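Transcriptional regulator containing CBS domains (Streptococcus pneumoniae, PDB 6UOF) probably regulates transcription in response to a small ligand, its tandem CBS domains, the part in this crystal, being of a type that often binds adenosine nucleotides. Local coordinates at residues Gly16-Thr21 with Leu28-Lys33; Gly50-Arg55 with Thr64-Val69; Ala84-Arg89 with Arg114-Lys119. All blocks are in the same frame, centred on the assembly; numbering follows the deposited sequence.

Contact 1: residues Gly16-Thr21 with Leu28-Lys33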
loop_
_atom_site.group_PDB
_atom_site.type_symbol
_atom_site.label_atom_id
_atom_site.label_comp_id
_atom_site.label_asym_id
_atom_site.label_seq_id
_atom_site.Cartn_x
_atom_site.Cartn_y
_atom_site.Cartn_z
ATOM N N GLY A 16 3.046 -7.446 1.629
ATOM C CA GLY A 16 1.862 -7.922 0.892
ATOM C C GLY A 16 1.455 -6.972 -0.217
ATOM O O GLY A 16 1.593 -5.749 -0.080
ATOM N N PHE A 17 0.911 -7.539 -1.278
ATOM C CA PHE A 17 0.363 -6.712 -2.370
ATOM C C PHE A 17 -0.691 -7.546 -3.076
ATOM O O PHE A 17 -0.699 -8.778 -2.963
ATOM C CB PHE A 17 1.440 -6.265 -3.362
ATOM C CG PHE A 17 2.004 -7.400 -4.176
ATOM C CD1 PHE A 17 2.995 -8.232 -3.671
ATOM C CD2 PHE A 17 1.532 -7.639 -5.457
ATOM C CE1 PHE A 17 3.483 -9.287 -4.427
ATOM C CE2 PHE A 17 2.025 -8.692 -6.214
ATOM C CZ PHE A 17 2.997 -9.513 -5.694
ATOM N N LEU A 18 -1.575 -6.851 -3.784
ATOM C CA LEU A 18 -2.587 -7.542 -4.616
ATOM C C LEU A 18 -2.463 -7.118 -6.072
ATOM O O LEU A 18 -1.892 -6.069 -6.351
ATOM C CB LEU A 18 -3.983 -7.227 -4.087
ATOM C CG LEU A 18 -4.342 -8.053 -2.853
ATOM C CD1 LEU A 18 -5.261 -7.315 -1.925
ATOM C CD2 LEU A 18 -4.909 -9.408 -3.226
ATOM N N ARG A 19 -2.912 -8.004 -6.945
ATOM C CA ARG A 19 -2.985 -7.692 -8.390
ATOM C C ARG A 19 -4.419 -7.259 -8.688
ATOM O O ARG A 19 -5.366 -7.759 -8.010
ATOM C CB ARG A 19 -2.539 -8.897 -9.212
ATOM C CG ARG A 19 -1.069 -9.226 -8.983
ATOM C CD ARG A 19 -0.530 -10.308 -9.908
ATOM N NE ARG A 19 0.950 -10.424 -9.899
ATOM C CZ ARG A 19 1.656 -11.275 -9.173
ATOM N NH1 ARG A 19 2.975 -11.225 -9.210
ATOM N NH2 ARG A 19 1.056 -12.155 -8.390
ATOM N N GLU A 20 -4.597 -6.384 -9.671
ATOM C CA GLU A 20 -5.966 -5.861 -9.903
ATOM C C GLU A 20 -6.882 -6.997 -10.380
ATOM O O GLU A 20 -8.119 -6.850 -10.231
ATOM C CB GLU A 20 -5.901 -4.613 -10.772
ATOM C CG GLU A 20 -5.604 -4.925 -12.200
ATOM C CD GLU A 20 -5.661 -3.769 -13.183
ATOM O OE1 GLU A 20 -5.909 -2.627 -12.772
ATOM O OE2 GLU A 20 -5.478 -4.033 -14.363
ATOM N N THR A 21 -6.314 -8.095 -10.899
ATOM C CA THR A 21 -7.055 -9.296 -11.372
ATOM C C THR A 21 -7.211 -10.346 -10.262
ATOM O O THR A 21 -7.867 -11.369 -10.521
ATOM C CB THR A 21 -6.411 -9.868 -12.636
ATOM O OG1 THR A 21 -5.011 -9.963 -12.364
ATOM C CG2 THR A 21 -6.661 -8.997 -13.844
ATOM N N LEU A 28 -9.007 -11.208 1.330
ATOM C CA LEU A 28 -9.347 -11.699 2.695
ATOM C C LEU A 28 -8.322 -12.743 3.151
ATOM O O LEU A 28 -7.950 -12.726 4.344
ATOM C CB LEU A 28 -10.777 -12.249 2.709
ATOM C CG LEU A 28 -11.872 -11.216 2.441
ATOM C CD1 LEU A 28 -13.242 -11.875 2.363
ATOM C CD2 LEU A 28 -11.870 -10.120 3.501
ATOM N N ASP A 29 -7.866 -13.605 2.243
ATOM C CA ASP A 29 -6.850 -14.627 2.599
ATOM C C ASP A 29 -5.538 -13.925 2.972
ATOM O O ASP A 29 -4.864 -14.382 3.931
ATOM C CB ASP A 29 -6.623 -15.609 1.447
ATOM C CG ASP A 29 -7.811 -16.497 1.120
ATOM O OD1 ASP A 29 -8.721 -16.618 1.980
ATOM O OD2 ASP A 29 -7.818 -17.071 0.009
ATOM N N LEU A 30 -5.151 -12.892 2.216
ATOM C CA LEU A 30 -3.865 -12.188 2.490
ATOM C C LEU A 30 -3.953 -11.471 3.841
ATOM O O LEU A 30 -2.942 -11.429 4.567
ATOM C CB LEU A 30 -3.553 -11.204 1.361
ATOM C CG LEU A 30 -2.137 -10.636 1.388
ATOM C CD1 LEU A 30 -1.099 -11.734 1.237
ATOM C CD2 LEU A 30 -1.958 -9.576 0.325
ATOM N N VAL A 31 -5.134 -10.948 4.172
ATOM C CA VAL A 31 -5.300 -10.265 5.483
ATOM C C VAL A 31 -4.974 -11.261 6.604
ATOM O O VAL A 31 -4.252 -10.895 7.547
ATOM C CB VAL A 31 -6.720 -9.705 5.636
ATOM C CG1 VAL A 31 -6.991 -9.249 7.065
ATOM C CG2 VAL A 31 -6.999 -8.582 4.652
ATOM N N ARG A 32 -5.444 -12.497 6.494
ATOM C CA ARG A 32 -5.189 -13.468 7.598
ATOM C C ARG A 32 -3.747 -13.980 7.577
ATOM O O ARG A 32 -3.201 -14.232 8.653
ATOM C CB ARG A 32 -6.224 -14.578 7.519
ATOM C CG ARG A 32 -7.625 -14.003 7.656
ATOM C CD ARG A 32 -8.636 -14.958 8.211
ATOM N NE ARG A 32 -8.281 -15.328 9.568
ATOM C CZ ARG A 32 -8.919 -16.248 10.265
ATOM N NH1 ARG A 32 -9.945 -16.882 9.722
ATOM N NH2 ARG A 32 -8.524 -16.545 11.490
ATOM N N LYS A 33 -3.135 -14.096 6.409
ATOM C CA LYS A 33 -1.737 -14.592 6.338
ATOM C C LYS A 33 -0.765 -13.508 6.807
ATOM O O LYS A 33 0.225 -13.872 7.486
ATOM C CB LYS A 33 -1.394 -15.028 4.913
ATOM C CG LYS A 33 -1.915 -16.402 4.518
ATOM C CD LYS A 33 -1.433 -16.844 3.155
ATOM C CE LYS A 33 -1.651 -18.320 2.904
ATOM N NZ LYS A 33 -0.904 -18.788 1.713
#
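The Phe17 ring, whose backbone meets Leu30, turns its edge to the guanidinium group of Arg19. CE2 of Phe17 stands 3.9 Å above the guanidinium plane, over its centre, and Arg19 CZ lies in the plane of the ring, so the two flat groups meet edge-to-face, with the arginine presenting the face. The CB of Phe17 points away from the helix, which leaves the main chain of this residue to face Leu30. The contact belongs to the beta-alpha-beta unit of the first CBS domain, in which helix 24-34 connects strand 18-19 to the parallel strand 39-42. The helix contributes one side chain, Leu30. Its chi1 of -168° puts CG anti to the backbone N, and chi2 of 62° then sets CD2 against the chain entering the strand. There the methyl lies 3.9 Å from Phe17 N and 4.2 Å from Gly16 CA. Gly16 has just left helix 12-15 with a positive phi of 120°, at which a CB would jam against the preceding carbonyl oxygen and also stand close to Leu30 CD2; the missing side chain lets the methyl approach the backbone. Leu18 meets the same methyl with its branch point, CG, 4.3 Å from Leu30 CD2. Leu30 also packs on Phe39 and Leu18 on Val52, so the small apolar joint runs on into the sheet. The shortest approach between helix and strand segments is that of Leu30 CD2 to the carbonyl oxygen of Phe17, at 3.6 Å.

Contact 2: residues Gly50-Arg55 with Thr64-Val69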
loop_
_atom_site.group_PDB
_atom_site.type_symbol
_atom_site.label_atom_id
_atom_site.label_comp_id
_atom_site.label_asym_id
_atom_site.label_seq_id
_atom_site.Cartn_x
_atom_site.Cartn_y
_atom_site.Cartn_z
ATOM N N GLY A 50 -4.075 1.483 -7.491
ATOM C CA GLY A 50 -5.009 1.755 -6.390
ATOM C C GLY A 50 -4.516 1.117 -5.112
ATOM O O GLY A 50 -3.403 0.548 -5.081
ATOM N N VAL A 51 -5.325 1.239 -4.073
ATOM C CA VAL A 51 -5.065 0.588 -2.773
ATOM C C VAL A 51 -6.364 -0.094 -2.346
ATOM O O VAL A 51 -7.465 0.377 -2.722
ATOM C CB VAL A 51 -4.570 1.603 -1.727
ATOM C CG1 VAL A 51 -3.183 2.148 -2.039
ATOM C CG2 VAL A 51 -5.559 2.737 -1.509
ATOM N N VAL A 52 -6.253 -1.187 -1.626
ATOM C CA VAL A 52 -7.468 -1.904 -1.161
ATOM C C VAL A 52 -7.413 -1.992 0.366
ATOM O O VAL A 52 -6.369 -2.382 0.930
ATOM C CB VAL A 52 -7.656 -3.267 -1.859
ATOM C CG1 VAL A 52 -6.477 -4.205 -1.675
ATOM C CG2 VAL A 52 -8.948 -3.944 -1.443
ATOM N N THR A 53 -8.508 -1.577 0.995
ATOM C CA THR A 53 -8.663 -1.572 2.474
ATOM C C THR A 53 -9.875 -2.416 2.850
ATOM O O THR A 53 -10.641 -2.825 1.986
ATOM C CB THR A 53 -8.861 -0.141 2.985
ATOM O OG1 THR A 53 -10.176 0.277 2.601
ATOM C CG2 THR A 53 -7.820 0.808 2.430
HETATM N N MSE A 54 -10.061 -2.660 4.144
HETATM C CA MSE A 54 -11.180 -3.469 4.578
HETATM C C MSE A 54 -12.486 -2.710 4.321
HETATM O O MSE A 54 -13.515 -3.325 4.045
HETATM C CB MSE A 54 -11.024 -3.876 6.045
HETATM C CG MSE A 54 -12.066 -4.872 6.498
HETATM SE SE MSE A 54 -12.072 -6.607 5.598
HETATM C CE MSE A 54 -10.413 -7.359 6.290
ATOM N N ARG A 55 -12.455 -1.372 4.404
ATOM C CA ARG A 55 -13.642 -0.594 4.054
ATOM C C ARG A 55 -14.025 -0.858 2.590
ATOM O O ARG A 55 -15.210 -0.941 2.270
ATOM C CB ARG A 55 -13.387 0.903 4.266
ATOM C CG ARG A 55 -14.503 1.811 3.770
ATOM C CD ARG A 55 -14.271 3.281 4.080
ATOM N NE ARG A 55 -13.394 3.969 3.134
ATOM C CZ ARG A 55 -13.798 4.820 2.185
ATOM N NH1 ARG A 55 -15.078 5.121 2.040
ATOM N NH2 ARG A 55 -12.906 5.386 1.389
ATOM N N THR A 64 -15.550 -11.008 -6.751
ATOM C CA THR A 64 -15.289 -9.724 -7.459
ATOM C C THR A 64 -13.796 -9.427 -7.563
ATOM O O THR A 64 -13.053 -9.685 -6.581
ATOM C CB THR A 64 -16.006 -8.553 -6.776
ATOM O OG1 THR A 64 -17.404 -8.844 -6.802
ATOM C CG2 THR A 64 -15.751 -7.226 -7.455
ATOM N N THR A 65 -13.360 -8.905 -8.710
ATOM C CA THR A 65 -11.928 -8.564 -8.876
ATOM C C THR A 65 -11.588 -7.289 -8.100
ATOM O O THR A 65 -12.439 -6.389 -7.938
ATOM C CB THR A 65 -11.503 -8.458 -10.349
ATOM O OG1 THR A 65 -12.411 -7.623 -11.067
ATOM C CG2 THR A 65 -11.411 -9.811 -11.017
ATOM N N ILE A 66 -10.332 -7.218 -7.667
ATOM C CA ILE A 66 -9.876 -6.070 -6.839
ATOM C C ILE A 66 -10.013 -4.746 -7.597
ATOM O O ILE A 66 -10.312 -3.726 -6.939
ATOM C CB ILE A 66 -8.436 -6.331 -6.358
ATOM C CG1 ILE A 66 -8.384 -7.555 -5.436
ATOM C CG2 ILE A 66 -7.846 -5.094 -5.704
ATOM C CD1 ILE A 66 -9.197 -7.437 -4.158
ATOM N N ASP A 67 -9.820 -4.728 -8.922
ATOM C CA ASP A 67 -9.892 -3.428 -9.627
ATOM C C ASP A 67 -11.275 -2.791 -9.460
ATOM O O ASP A 67 -11.339 -1.561 -9.501
ATOM C CB ASP A 67 -9.582 -3.568 -11.122
ATOM C CG ASP A 67 -10.611 -4.348 -11.917
ATOM O OD1 ASP A 67 -10.980 -5.454 -11.502
ATOM O OD2 ASP A 67 -11.065 -3.809 -12.947
ATOM N N LYS A 68 -12.310 -3.590 -9.200
ATOM C CA LYS A 68 -13.694 -3.054 -9.131
ATOM C C LYS A 68 -14.045 -2.624 -7.698
ATOM O O LYS A 68 -15.137 -2.053 -7.539
ATOM C CB LYS A 68 -14.659 -4.065 -9.772
ATOM C CG LYS A 68 -14.432 -4.234 -11.277
ATOM C CD LYS A 68 -15.431 -5.075 -12.041
ATOM C CE LYS A 68 -16.832 -4.521 -11.941
ATOM N NZ LYS A 68 -17.773 -5.221 -12.853
ATOM N N VAL A 69 -13.164 -2.853 -6.713
ATOM C CA VAL A 69 -13.479 -2.459 -5.303
ATOM C C VAL A 69 -12.412 -1.522 -4.739
ATOM O O VAL A 69 -12.672 -0.822 -3.774
ATOM C CB VAL A 69 -13.654 -3.674 -4.362
ATOM C CG1 VAL A 69 -14.628 -4.705 -4.906
ATOM C CG2 VAL A 69 -12.328 -4.345 -4.039
#
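Val52, at the end of strand 48-52, meets two residues of the segment 64-69, Ile66 and Val69, which lie three apart on one short turn. That segment arrives in extended form: Thr64 is tied through its backbone to Val24, and Thr65 then opens the turn. Thr65 OG1 donates a 2.6 Å hydrogen bond to Asp67 OD1, met nearly along the C-O axis of the carboxylate, while Thr65 O accepts from Lys68 N at 3.1 Å. Ile66 begins the 3-10 turn and points inward; its CG2 branch lies 4.3 Å from Val52 CB. The same isoleucine also touches Tyr27 and Val41, and so both helix 24-34 and the sheet. Asp67 touches Glu20. Past Lys68 the turn is closed by Val69 N, which bonds to Ile66 O at 3.0 Å. Val69 CG2 then faces Val52 CG2 at 4.3 Å. That methyl of Val52 is anti to its own backbone N, since chi1 of 58° places the other branch, CG1, between N and carbonyl carbon. Both contacts are between aliphatic groups, in a largely buried place. Directly after Val52 the chain turns into helix 54-57, with Thr53 as the N-cap: its hydroxyl holds a backbone N of the first turn, and its own N bonds to Asp56 OD2, an arrangement that fits a capping box. Gly50, Thr53 and Asp56 fit the Gly-x-x-Thr-x-x-Asp signature of CBS domains, which in nucleotide-binding relatives lies at the ligand site; here Val52, within the signature, packs on the turn 64-69.

Contact 3: residues Ala84-Arg89 with Arg114-Lys119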
loop_
_atom_site.group_PDB
_atom_site.type_symbol
_atom_site.label_atom_id
_atom_site.label_comp_id
_atom_site.label_asym_id
_atom_site.label_seq_id
_atom_site.Cartn_x
_atom_site.Cartn_y
_atom_site.Cartn_z
ATOM N N ALA A 84 10.198 12.923 7.365
ATOM C CA ALA A 84 9.486 14.028 8.063
ATOM C C ALA A 84 8.260 14.444 7.244
ATOM O O ALA A 84 7.188 14.650 7.825
ATOM C CB ALA A 84 10.412 15.197 8.276
ATOM N N ASN A 85 8.426 14.576 5.931
ATOM C CA ASN A 85 7.305 14.971 5.035
ATOM C C ASN A 85 6.238 13.873 5.013
ATOM O O ASN A 85 5.042 14.210 5.080
ATOM C CB ASN A 85 7.824 15.282 3.632
ATOM C CG ASN A 85 8.711 16.506 3.611
ATOM O OD1 ASN A 85 8.696 17.307 4.546
ATOM N ND2 ASN A 85 9.459 16.676 2.537
ATOM N N VAL A 86 6.649 12.609 4.937
ATOM C CA VAL A 86 5.685 11.473 4.953
ATOM C C VAL A 86 4.890 11.497 6.263
ATOM O O VAL A 86 3.662 11.350 6.225
ATOM C CB VAL A 86 6.404 10.125 4.762
ATOM C CG1 VAL A 86 5.452 8.949 4.894
ATOM C CG2 VAL A 86 7.147 10.065 3.439
ATOM N N SER A 87 5.571 11.677 7.397
ATOM C CA SER A 87 4.861 11.657 8.705
ATOM C C SER A 87 3.828 12.792 8.772
ATOM O O SER A 87 2.702 12.538 9.250
ATOM C CB SER A 87 5.837 11.721 9.854
ATOM O OG SER A 87 6.473 12.987 9.920
ATOM N N GLN A 88 4.201 13.984 8.301
ATOM C CA GLN A 88 3.302 15.168 8.310
ATOM C C GLN A 88 1.987 14.822 7.602
ATOM O O GLN A 88 0.906 15.146 8.129
ATOM C CB GLN A 88 4.001 16.344 7.626
ATOM C CG GLN A 88 5.160 16.911 8.434
ATOM C CD GLN A 88 6.092 17.767 7.609
ATOM O OE1 GLN A 88 5.813 18.098 6.458
ATOM N NE2 GLN A 88 7.218 18.134 8.202
ATOM N N ARG A 89 2.083 14.196 6.432
ATOM C CA ARG A 89 0.868 13.879 5.639
ATOM C C ARG A 89 0.111 12.690 6.227
ATOM O O ARG A 89 -1.119 12.685 6.230
ATOM C CB ARG A 89 1.236 13.657 4.176
ATOM C CG ARG A 89 0.014 13.545 3.286
ATOM C CD ARG A 89 0.357 13.686 1.824
ATOM N NE ARG A 89 -0.816 13.435 1.003
ATOM C CZ ARG A 89 -0.816 13.479 -0.323
ATOM N NH1 ARG A 89 0.300 13.777 -0.970
ATOM N NH2 ARG A 89 -1.926 13.232 -1.001
ATOM N N ARG A 114 3.229 2.872 11.814
ATOM C CA ARG A 114 3.958 2.534 13.064
ATOM C C ARG A 114 5.467 2.718 12.857
ATOM O O ARG A 114 6.131 3.253 13.750
ATOM C CB ARG A 114 3.662 1.095 13.493
ATOM C CG ARG A 114 4.062 0.798 14.929
ATOM C CD ARG A 114 4.326 -0.662 15.247
ATOM N NE ARG A 114 5.733 -1.023 15.068
ATOM C CZ ARG A 114 6.280 -1.503 13.952
ATOM N NH1 ARG A 114 5.547 -1.702 12.869
ATOM N NH2 ARG A 114 7.570 -1.792 13.927
ATOM N N ASP A 115 6.002 2.287 11.715
ATOM C CA ASP A 115 7.465 2.432 11.527
ATOM C C ASP A 115 7.841 3.910 11.434
ATOM O O ASP A 115 8.865 4.298 11.999
ATOM C CB ASP A 115 7.918 1.660 10.292
ATOM C CG ASP A 115 7.855 0.153 10.453
ATOM O OD1 ASP A 115 7.991 -0.318 11.604
ATOM O OD2 ASP A 115 7.724 -0.547 9.428
ATOM N N VAL A 116 7.029 4.709 10.753
ATOM C CA VAL A 116 7.348 6.151 10.586
ATOM C C VAL A 116 7.284 6.851 11.941
ATOM O O VAL A 116 8.168 7.629 12.283
ATOM C CB VAL A 116 6.396 6.792 9.562
ATOM C CG1 VAL A 116 6.459 8.310 9.607
ATOM C CG2 VAL A 116 6.661 6.276 8.154
HETATM N N MSE A 117 6.270 6.516 12.738
HETATM C CA MSE A 117 6.120 7.228 13.999
HETATM C C MSE A 117 7.183 6.799 15.011
HETATM O O MSE A 117 7.625 7.610 15.824
HETATM C CB MSE A 117 4.728 6.998 14.592
HETATM C CG MSE A 117 3.587 7.548 13.764
HETATM SE SE MSE A 117 3.887 9.350 12.992
HETATM C CE MSE A 117 2.901 9.279 11.317
ATOM N N GLU A 118 7.559 5.516 14.987
ATOM C CA GLU A 118 8.531 5.005 15.941
ATOM C C GLU A 118 9.925 5.528 15.580
ATOM O O GLU A 118 10.731 5.704 16.509
ATOM C CB GLU A 118 8.449 3.480 16.005
ATOM C CG GLU A 118 7.181 2.990 16.692
ATOM C CD GLU A 118 7.047 1.486 16.850
ATOM O OE1 GLU A 118 7.877 0.756 16.279
ATOM O OE2 GLU A 118 6.099 1.048 17.545
ATOM N N LYS A 119 10.190 5.778 14.290
ATOM C CA LYS A 119 11.507 6.307 13.828
ATOM C C LYS A 119 11.339 7.745 13.321
ATOM O O LYS A 119 12.189 8.591 13.677
ATOM C CB LYS A 119 12.118 5.421 12.742
ATOM C CG LYS A 119 12.524 4.025 13.193
ATOM C CD LYS A 119 11.408 3.019 13.256
ATOM C CE LYS A 119 11.900 1.647 13.668
ATOM N NZ LYS A 119 10.832 0.624 13.538
#
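Ser87 lays its CB against Val116, with Ser87 CB 3.5 Å from Val116 CG1, closer than carbons usually stand, although the serine is modelled in two conformers and the shortness is therefore doubtful. CG1 of Val116 is anti to the backbone N (chi1 166°), which aims it at the serine, while the other branch, CG2, lies 4.4 Å from Val86 CG1. The exposed selenomethionine Met117 bends at chi2 and chi3 to bring CE back alongside helix 83-93, 3.9 Å from Ser87 O. In the conformer described, Ser87 OG turns back to its own helix and donates to Ala84 O at 2.8 Å, tilted 34° from the carbonyl plane; Gln88 N reaches that oxygen from the same face. Beyond the apolar contact, Arg114, Asp115, Glu118 and Lys119 form a salt-bridge network, in which Asp115 OD1 meets Arg114 NH2 at 2.8 Å; Asp115 also pairs with Arg10. The helix segments pass 10.0 Å apart at a crossing angle of -117°. Val116 packs further on Ile83 and Met90 of helix 83-93, Val86 on Val5 of helix 5-8, and helix 113-118 follows directly from strand 107-112 of the second CBS domain.

How the contacts relate
The three contacts follow one another in series along the chain. Contacts 1 and 2 are neighbours, with centres 10 Å apart, and share the mixed sheet of strands 18-19, 39-42 and 48-52. They touch through Leu18 and Val52 and through a probable hydrogen bond from Asp67 N to Glu20 O, 3.0 Å long, so the turn 64-69 is tied to the chain just past strand 18-19 as well as packed on strand 48-52. Contact 3 lies on the other side of the chain's centre, about 24 and 25 Å from them between centres, and joins the two helices of the second CBS domain. The layout is that of a tandem CBS pair, in which the N-terminal part of the chain lends strand 10-11 to the sheet of the second half.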